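Local coordinates for putative antitoxin VapB45 (Mycobacterium tuberculosis, PDB 5AF3), which is possibly the antitoxin of a type II toxin-antitoxin system, with VapC45 as its cognate toxin, at residues N184-D188 with P189-Y193; A68-F72 with V73-E77. All coordinates share one frame; numbering follows the deposited sequence.

Interaction 1: residues N184-D188 with P189-Y193; sequences NVVLD and PRRGY
Asp188 and Arg191 meet in a salt bridge across a tight turn. Both donors fall on one oxygen. Arg191 NE reaches Asp188 OD2 at 2.9 Å and Arg191 NH2 reaches the same atom at 3.1 Å. The carboxylate and guanidinium planes stand 69° apart, so the pairing is not flat either. NE approaches OD2 from above the carboxylate plane, while NH2 meets the anti lone pair of OD2. The other oxygen serves the backbone. Asp188 OD1 accepts from Arg190 N at 2.9 Å, which makes an Asx turn. Asp188 CG lies anti to its own N (chi1 177°), and this carries the carboxylate forward over the turn. Arg191 N donates to Asp188 O at 3.1 Å and closes a type I beta turn. A water accepts from Asp188 N and lies 2.9 Å from Arg191 O, so it bridges the strand end and the turn. Val186 CG2 lies obliquely against the guanidinium, 3.6 Å from Arg191 NH2. Asp199 is a second acidic partner of NH2, so the arginine probably offsets two carboxylates. The turn follows strand 185-187, which lies between strands 172-176 and 197-198. Met174 of strand 172-176 touches Val186, Asp188 and Arg191. Helix 72-86 packs against Leu187 and Pro189.

Interaction 2: residues A68-F72 with V73-E77; sequences ARLPF and VGIAE
Val73 and Pro71 touch at the start of helix 72-86. Val73 CG1 lies 4.2 Å from Pro71 CG, and the two side chains run at a slant to each other. CG1 sits between the backbone N and the carbonyl carbon (chi1 69°), on the side of the proline ring. Pro71 holds the N-cap position.

Gly74 follows. Its backbone passes close to strand 68-70, with Leu70 CA and Gly74 CA 5.2 Å apart. With no side chain on Gly74, its backbone lies close to Leu70 and to the carbonyl of Pro71. Leu70 itself belongs, with Arg69, to a classic beta bulge opposite Tyr18, just before the chain enters the helix.

Ile75 N donates to Pro71 O at 3.1 Å, an i to i+4 helical bond with a C=O...N angle of 162°. The two branches of Ile75 go to different neighbours. CG2 lies 3.4 Å from Phe72 O and 4.1 Å from Phe72 CD1, meeting the ring obliquely. CG1 is more loosely placed, 4.5 Å from Leu70 CD1. Leu70 and Ile75 also share Ala23 of helix 20-27.

Ala76 N donates to Phe72 O at 3.1 Å. The methyl of Ala76 lies beside that same oxygen, at 3.6 Å. Glu77 belongs to the next step of the helix. Its N bonds to Val73 O, and its carboxylate turns to Thr58 and His108.

All seven touching residues are buried. The polar bonding between the segments is backbone to backbone, and the side chains that meet are hydrocarbon. The junction therefore satisfies the carbonyls of Pro71 and Phe72 within the helix. Its apolar groups are left to pack on helix 20-27 within the putative helix-turn-helix DNA-binding domain and on strand 172-176 beyond it.

How the interactions relate
Interaction 2 belongs to the putative DNA-binding helix-turn-helix domain and interaction 1 to the DUF433 region. Their centres are about 13 Å apart, and they touch. Phe72 CD1 packs on Pro189 CD at 3.7 Å, and Ile75 CD1 meets Leu187 CD1 at 3.8 Å. The first helical turn of 72-86 thus rests against the end of strand 185-187 and the turn after it. Interaction 2 is fully buried, and its side chains meet through apolar contacts. Interaction 1 is only partly buried, and it is held by a salt bridge and by turn hydrogen bonds. Each marks the end of a strand: one runs into a helix, the other into a turn.

Interaction 1: residues N184-D188 with P189-Y193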
ATOM      1  N   ASN A 184      11.313  -6.347   5.395  1.00 21.39           N
ATOM      2  CA  ASN A 184      12.466  -5.420   5.383  1.00 23.46           C
ATOM      3  C   ASN A 184      12.990  -5.099   3.996  1.00 22.09           C
ATOM      4  O   ASN A 184      14.129  -5.384   3.658  1.00 21.17           O
ATOM      5  CB  ASN A 184      13.572  -5.932   6.321  1.00 24.61           C
ATOM      6  CG  ASN A 184      13.060  -6.123   7.716  1.00 28.12           C
ATOM      7  OD1 ASN A 184      12.376  -5.255   8.244  1.00 26.93           O
ATOM      8  ND2 ASN A 184      13.362  -7.260   8.324  1.00 33.42           N
ATOM      9  N   VAL A 185      12.121  -4.496   3.192  1.00 18.97           N
ATOM     10  CA  VAL A 185      12.447  -4.097   1.846  1.00 18.08           C
ATOM     11  C   VAL A 185      13.068  -2.715   1.916  1.00 21.44           C
ATOM     12  O   VAL A 185      12.551  -1.813   2.617  1.00 18.32           O
ATOM     13  CB  VAL A 185      11.204  -4.133   0.940  1.00 18.84           C
ATOM     14  CG1 VAL A 185      11.436  -3.404  -0.371  1.00 18.98           C
ATOM     15  CG2 VAL A 185      10.794  -5.636   0.737  1.00 17.03           C
ATOM     16  N   VAL A 186      14.161  -2.570   1.176  1.00 17.87           N
ATOM     17  CA  VAL A 186      14.928  -1.324   1.137  1.00 18.76           C
ATOM     18  C   VAL A 186      15.181  -0.784  -0.246  1.00 16.47           C
ATOM     19  O   VAL A 186      15.163  -1.517  -1.257  1.00 18.26           O
ATOM     20  CB  VAL A 186      16.287  -1.483   1.897  1.00 15.38           C
ATOM     21  CG1 VAL A 186      16.058  -1.806   3.326  1.00 17.88           C
ATOM     22  CG2 VAL A 186      17.182  -2.592   1.239  1.00 20.23           C
ATOM     23  N   LEU A 187      15.425   0.527  -0.308  1.00 17.09           N
ATOM     24  CA  LEU A 187      16.056   1.152  -1.441  1.00 17.80           C
ATOM     25  C   LEU A 187      17.551   1.312  -1.076  1.00 21.21           C
ATOM     26  O   LEU A 187      17.882   1.874  -0.036  1.00 19.93           O
ATOM     27  CB  LEU A 187      15.449   2.516  -1.717  1.00 20.76           C
ATOM     28  CG  LEU A 187      13.939   2.515  -1.973  1.00 21.21           C
ATOM     29  CD1 LEU A 187      13.490   3.966  -2.205  1.00 21.05           C
ATOM     30  CD2 LEU A 187      13.626   1.612  -3.179  1.00 17.73           C
ATOM     31  N   ASP A 188      18.425   0.765  -1.932  1.00 20.18           N
ATOM     32  CA  ASP A 188      19.874   0.714  -1.676  1.00 20.32           C
ATOM     33  C   ASP A 188      20.542   0.833  -3.048  1.00 22.55           C
ATOM     34  O   ASP A 188      20.367  -0.054  -3.881  1.00 22.25           O
ATOM     35  CB  ASP A 188      20.207  -0.606  -0.950  1.00 20.13           C
ATOM     36  CG  ASP A 188      21.722  -0.815  -0.685  1.00 21.53           C
ATOM     37  OD1 ASP A 188      22.555  -0.036  -1.181  1.00 19.51           O
ATOM     38  OD2 ASP A 188      22.045  -1.777   0.053  1.00 22.23           O
ATOM     39  N   PRO A 189      21.302   1.927  -3.307  1.00 21.65           N
ATOM     40  CA  PRO A 189      21.881   2.080  -4.643  1.00 25.38           C
ATOM     41  C   PRO A 189      22.939   0.985  -4.955  1.00 22.92           C
ATOM     42  O   PRO A 189      23.360   0.836  -6.108  1.00 25.68           O
ATOM     43  CB  PRO A 189      22.528   3.478  -4.586  1.00 27.73           C
ATOM     44  CG  PRO A 189      22.859   3.659  -3.153  1.00 28.54           C
ATOM     45  CD  PRO A 189      21.706   3.032  -2.411  1.00 25.28           C
ATOM     46  N   ARG A 190      23.346   0.233  -3.942  1.00 27.72           N
ATOM     47  CA  ARG A 190      24.387  -0.812  -4.140  1.00 30.55           C
ATOM     48  C   ARG A 190      23.798  -2.157  -4.584  1.00 31.28           C
ATOM     49  O   ARG A 190      24.556  -3.098  -4.868  1.00 25.34           O
ATOM     50  CB  ARG A 190      25.201  -1.030  -2.866  1.00 32.89           C
ATOM     51  CG  ARG A 190      26.103   0.116  -2.478  1.00 39.61           C
ATOM     52  CD  ARG A 190      26.321   0.102  -0.973  1.00 48.81           C
ATOM     53  NE  ARG A 190      27.700  -0.157  -0.559  1.00 54.92           N
ATOM     54  CZ  ARG A 190      28.226  -1.373  -0.396  1.00 60.36           C
ATOM     55  NH1 ARG A 190      27.500  -2.458  -0.640  1.00 64.22           N
ATOM     56  NH2 ARG A 190      29.488  -1.510  -0.007  1.00 62.12           N
ATOM     57  N   ARG A 191      22.460  -2.280  -4.590  1.00 26.71           N
ATOM     58  CA  ARG A 191      21.804  -3.568  -4.898  1.00 24.20           C
ATOM     59  C   ARG A 191      20.527  -3.378  -5.698  1.00 26.74           C
ATOM     60  O   ARG A 191      19.746  -2.464  -5.421  1.00 23.61           O
ATOM     61  CB  ARG A 191      21.468  -4.364  -3.632  1.00 18.71           C
ATOM     62  CG  ARG A 191      22.663  -4.676  -2.682  1.00 20.24           C
ATOM     63  CD  ARG A 191      22.204  -5.480  -1.511  1.00 22.60           C
ATOM     64  NE  ARG A 191      21.572  -4.615  -0.505  1.00 22.11           N
ATOM     65  CZ  ARG A 191      20.942  -5.032   0.594  1.00 22.06           C
ATOM     66  NH1 ARG A 191      20.814  -6.338   0.908  1.00 19.96           N
ATOM     67  NH2 ARG A 191      20.449  -4.113   1.422  1.00 23.75           N
ATOM     68  N   GLY A 192      20.311  -4.234  -6.687  1.00 24.07           N
ATOM     69  CA  GLY A 192      19.106  -4.171  -7.490  1.00 24.81           C
ATOM     70  C   GLY A 192      18.936  -2.862  -8.258  1.00 27.18           C
ATOM     71  O   GLY A 192      17.817  -2.476  -8.564  1.00 27.62           O
ATOM     72  N   TYR A 193      20.044  -2.175  -8.554  1.00 33.60           N
ATOM     73  CA  TYR A 193      20.033  -0.821  -9.157  1.00 35.57           C
ATOM     74  C   TYR A 193      19.209   0.217  -8.356  1.00 32.06           C
ATOM     75  O   TYR A 193      18.666   1.156  -8.926  1.00 33.14           O
ATOM     76  CB  TYR A 193      19.584  -0.845 -10.629  1.00 43.14           C
ATOM     77  CG  TYR A 193      20.149  -2.000 -11.439  1.00 48.38           C
ATOM     78  CD1 TYR A 193      21.513  -2.053 -11.763  1.00 50.46           C
ATOM     79  CD2 TYR A 193      19.325  -3.048 -11.855  1.00 48.69           C
ATOM     80  CE1 TYR A 193      22.041  -3.118 -12.489  1.00 50.92           C
ATOM     81  CE2 TYR A 193      19.838  -4.123 -12.579  1.00 51.68           C
ATOM     82  CZ  TYR A 193      21.199  -4.149 -12.895  1.00 50.12           C
ATOM     83  OH  TYR A 193      21.709  -5.208 -13.620  1.00 51.50           O
TER
HETATM   84  O   HOH W   1      17.814  -1.412  -3.546  1.00 18.64           O

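Interaction 2: residues A68-F72 with V73-E77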
ATOM      1  N   ALA A  68      14.643   8.641 -16.320  1.00 29.19           N
ATOM      2  CA  ALA A  68      15.279   8.699 -14.994  1.00 30.05           C
ATOM      3  C   ALA A  68      15.557  10.167 -14.600  1.00 31.73           C
ATOM      4  O   ALA A  68      15.959  10.976 -15.449  1.00 29.53           O
ATOM      5  CB  ALA A  68      16.551   7.833 -14.950  1.00 30.58           C
ATOM      6  N   ARG A  69      15.303  10.506 -13.325  1.00 31.38           N
ATOM      7  CA  ARG A  69      15.387  11.887 -12.826  1.00 25.41           C
ATOM      8  C   ARG A  69      16.058  12.037 -11.459  1.00 22.41           C
ATOM      9  O   ARG A  69      16.801  12.991 -11.243  1.00 25.39           O
ATOM     10  CB  ARG A  69      13.965  12.507 -12.748  1.00 28.36           C
ATOM     11  CG  ARG A  69      13.338  12.757 -14.107  1.00 28.91           C
ATOM     12  CD  ARG A  69      13.868  14.018 -14.723  1.00 31.25           C
ATOM     13  NE  ARG A  69      13.000  15.131 -14.331  1.00 40.87           N
ATOM     14  CZ  ARG A  69      13.388  16.239 -13.715  1.00 42.23           C
ATOM     15  NH1 ARG A  69      14.660  16.435 -13.413  1.00 45.22           N
ATOM     16  NH2 ARG A  69      12.491  17.168 -13.421  1.00 44.92           N
ATOM     17  N   LEU A  70      15.766  11.133 -10.534  1.00 22.89           N
ATOM     18  CA  LEU A  70      16.246  11.295  -9.161  1.00 21.76           C
ATOM     19  C   LEU A  70      17.475  10.438  -8.871  1.00 23.62           C
ATOM     20  O   LEU A  70      17.431   9.209  -8.959  1.00 22.65           O
ATOM     21  CB  LEU A  70      15.135  10.955  -8.172  1.00 20.23           C
ATOM     22  CG  LEU A  70      13.786  11.643  -8.395  1.00 22.46           C
ATOM     23  CD1 LEU A  70      12.815  11.192  -7.263  1.00 21.09           C
ATOM     24  CD2 LEU A  70      13.974  13.148  -8.431  1.00 20.58           C
ATOM     25  N   PRO A  71      18.560  11.091  -8.463  1.00 22.96           N
ATOM     26  CA  PRO A  71      19.676  10.319  -7.902  1.00 24.16           C
ATOM     27  C   PRO A  71      19.228   9.825  -6.515  1.00 21.54           C
ATOM     28  O   PRO A  71      18.141  10.251  -6.025  1.00 22.81           O
ATOM     29  CB  PRO A  71      20.825  11.343  -7.851  1.00 23.31           C
ATOM     30  CG  PRO A  71      20.128  12.699  -7.706  1.00 24.07           C
ATOM     31  CD  PRO A  71      18.781  12.555  -8.430  1.00 22.85           C
ATOM     32  N   PHE A  72      20.000   8.955  -5.877  1.00 19.07           N
ATOM     33  CA  PHE A  72      19.575   8.381  -4.609  1.00 18.02           C
ATOM     34  C   PHE A  72      19.320   9.425  -3.505  1.00 22.51           C
ATOM     35  O   PHE A  72      18.347   9.315  -2.719  1.00 18.39           O
ATOM     36  CB  PHE A  72      20.534   7.302  -4.080  1.00 21.51           C
ATOM     37  CG  PHE A  72      20.028   6.636  -2.860  1.00 22.20           C
ATOM     38  CD1 PHE A  72      19.067   5.616  -2.956  1.00 18.85           C
ATOM     39  CD2 PHE A  72      20.422   7.072  -1.599  1.00 19.10           C
ATOM     40  CE1 PHE A  72      18.580   5.025  -1.781  1.00 20.69           C
ATOM     41  CE2 PHE A  72      19.930   6.481  -0.435  1.00 18.77           C
ATOM     42  CZ  PHE A  72      19.005   5.451  -0.534  1.00 22.93           C
ATOM     43  N   VAL A  73      20.201  10.420  -3.423  1.00 20.26           N
ATOM     44  CA  VAL A  73      19.970  11.515  -2.460  1.00 18.61           C
ATOM     45  C   VAL A  73      18.597  12.193  -2.683  1.00 16.04           C
ATOM     46  O   VAL A  73      17.938  12.592  -1.678  1.00 17.03           O
ATOM     47  CB  VAL A  73      21.137  12.576  -2.435  1.00 18.28           C
ATOM     48  CG1 VAL A  73      21.169  13.370  -3.705  1.00 17.12           C
ATOM     49  CG2 VAL A  73      21.024  13.476  -1.167  1.00 17.81           C
ATOM     50  N   GLY A  74      18.187  12.350  -3.945  1.00 17.60           N
ATOM     51  CA  GLY A  74      16.895  12.948  -4.302  1.00 21.10           C
ATOM     52  C   GLY A  74      15.692  12.106  -3.861  1.00 19.11           C
ATOM     53  O   GLY A  74      14.654  12.640  -3.431  1.00 18.52           O
ATOM     54  N   ILE A  75      15.772  10.785  -4.022  1.00 19.68           N
ATOM     55  CA  ILE A  75      14.673   9.950  -3.520  1.00 21.07           C
ATOM     56  C   ILE A  75      14.600   9.977  -1.981  1.00 19.45           C
ATOM     57  O   ILE A  75      13.511   9.873  -1.389  1.00 17.92           O
ATOM     58  CB  ILE A  75      14.664   8.487  -4.089  1.00 20.45           C
ATOM     59  CG1 ILE A  75      13.198   8.001  -4.144  1.00 21.23           C
ATOM     60  CG2 ILE A  75      15.515   7.546  -3.261  1.00 20.42           C
ATOM     61  CD1 ILE A  75      13.023   6.667  -4.845  1.00 23.84           C
ATOM     62  N   ALA A  76      15.753  10.165  -1.335  1.00 16.23           N
ATOM     63  CA  ALA A  76      15.828  10.205   0.125  1.00 14.61           C
ATOM     64  C   ALA A  76      15.146  11.508   0.577  1.00 17.28           C
ATOM     65  O   ALA A  76      14.340  11.496   1.512  1.00 13.96           O
ATOM     66  CB  ALA A  76      17.333  10.179   0.586  1.00 13.04           C
ATOM     67  N   GLU A  77      15.459  12.610  -0.110  1.00 18.60           N
ATOM     68  CA  GLU A  77      14.811  13.914   0.155  1.00 16.02           C
ATOM     69  C   GLU A  77      13.282  13.813  -0.104  1.00 16.85           C
ATOM     70  O   GLU A  77      12.462  14.268   0.700  1.00 17.19           O
ATOM     71  CB  GLU A  77      15.464  14.983  -0.723  1.00 17.20           C
ATOM     72  CG  GLU A  77      16.947  15.212  -0.313  1.00 14.67           C
ATOM     73  CD  GLU A  77      17.736  16.068  -1.284  1.00 19.54           C
ATOM     74  OE1 GLU A  77      17.376  16.096  -2.485  1.00 18.53           O
ATOM     75  OE2 GLU A  77      18.703  16.737  -0.794  1.00 19.08           O
TER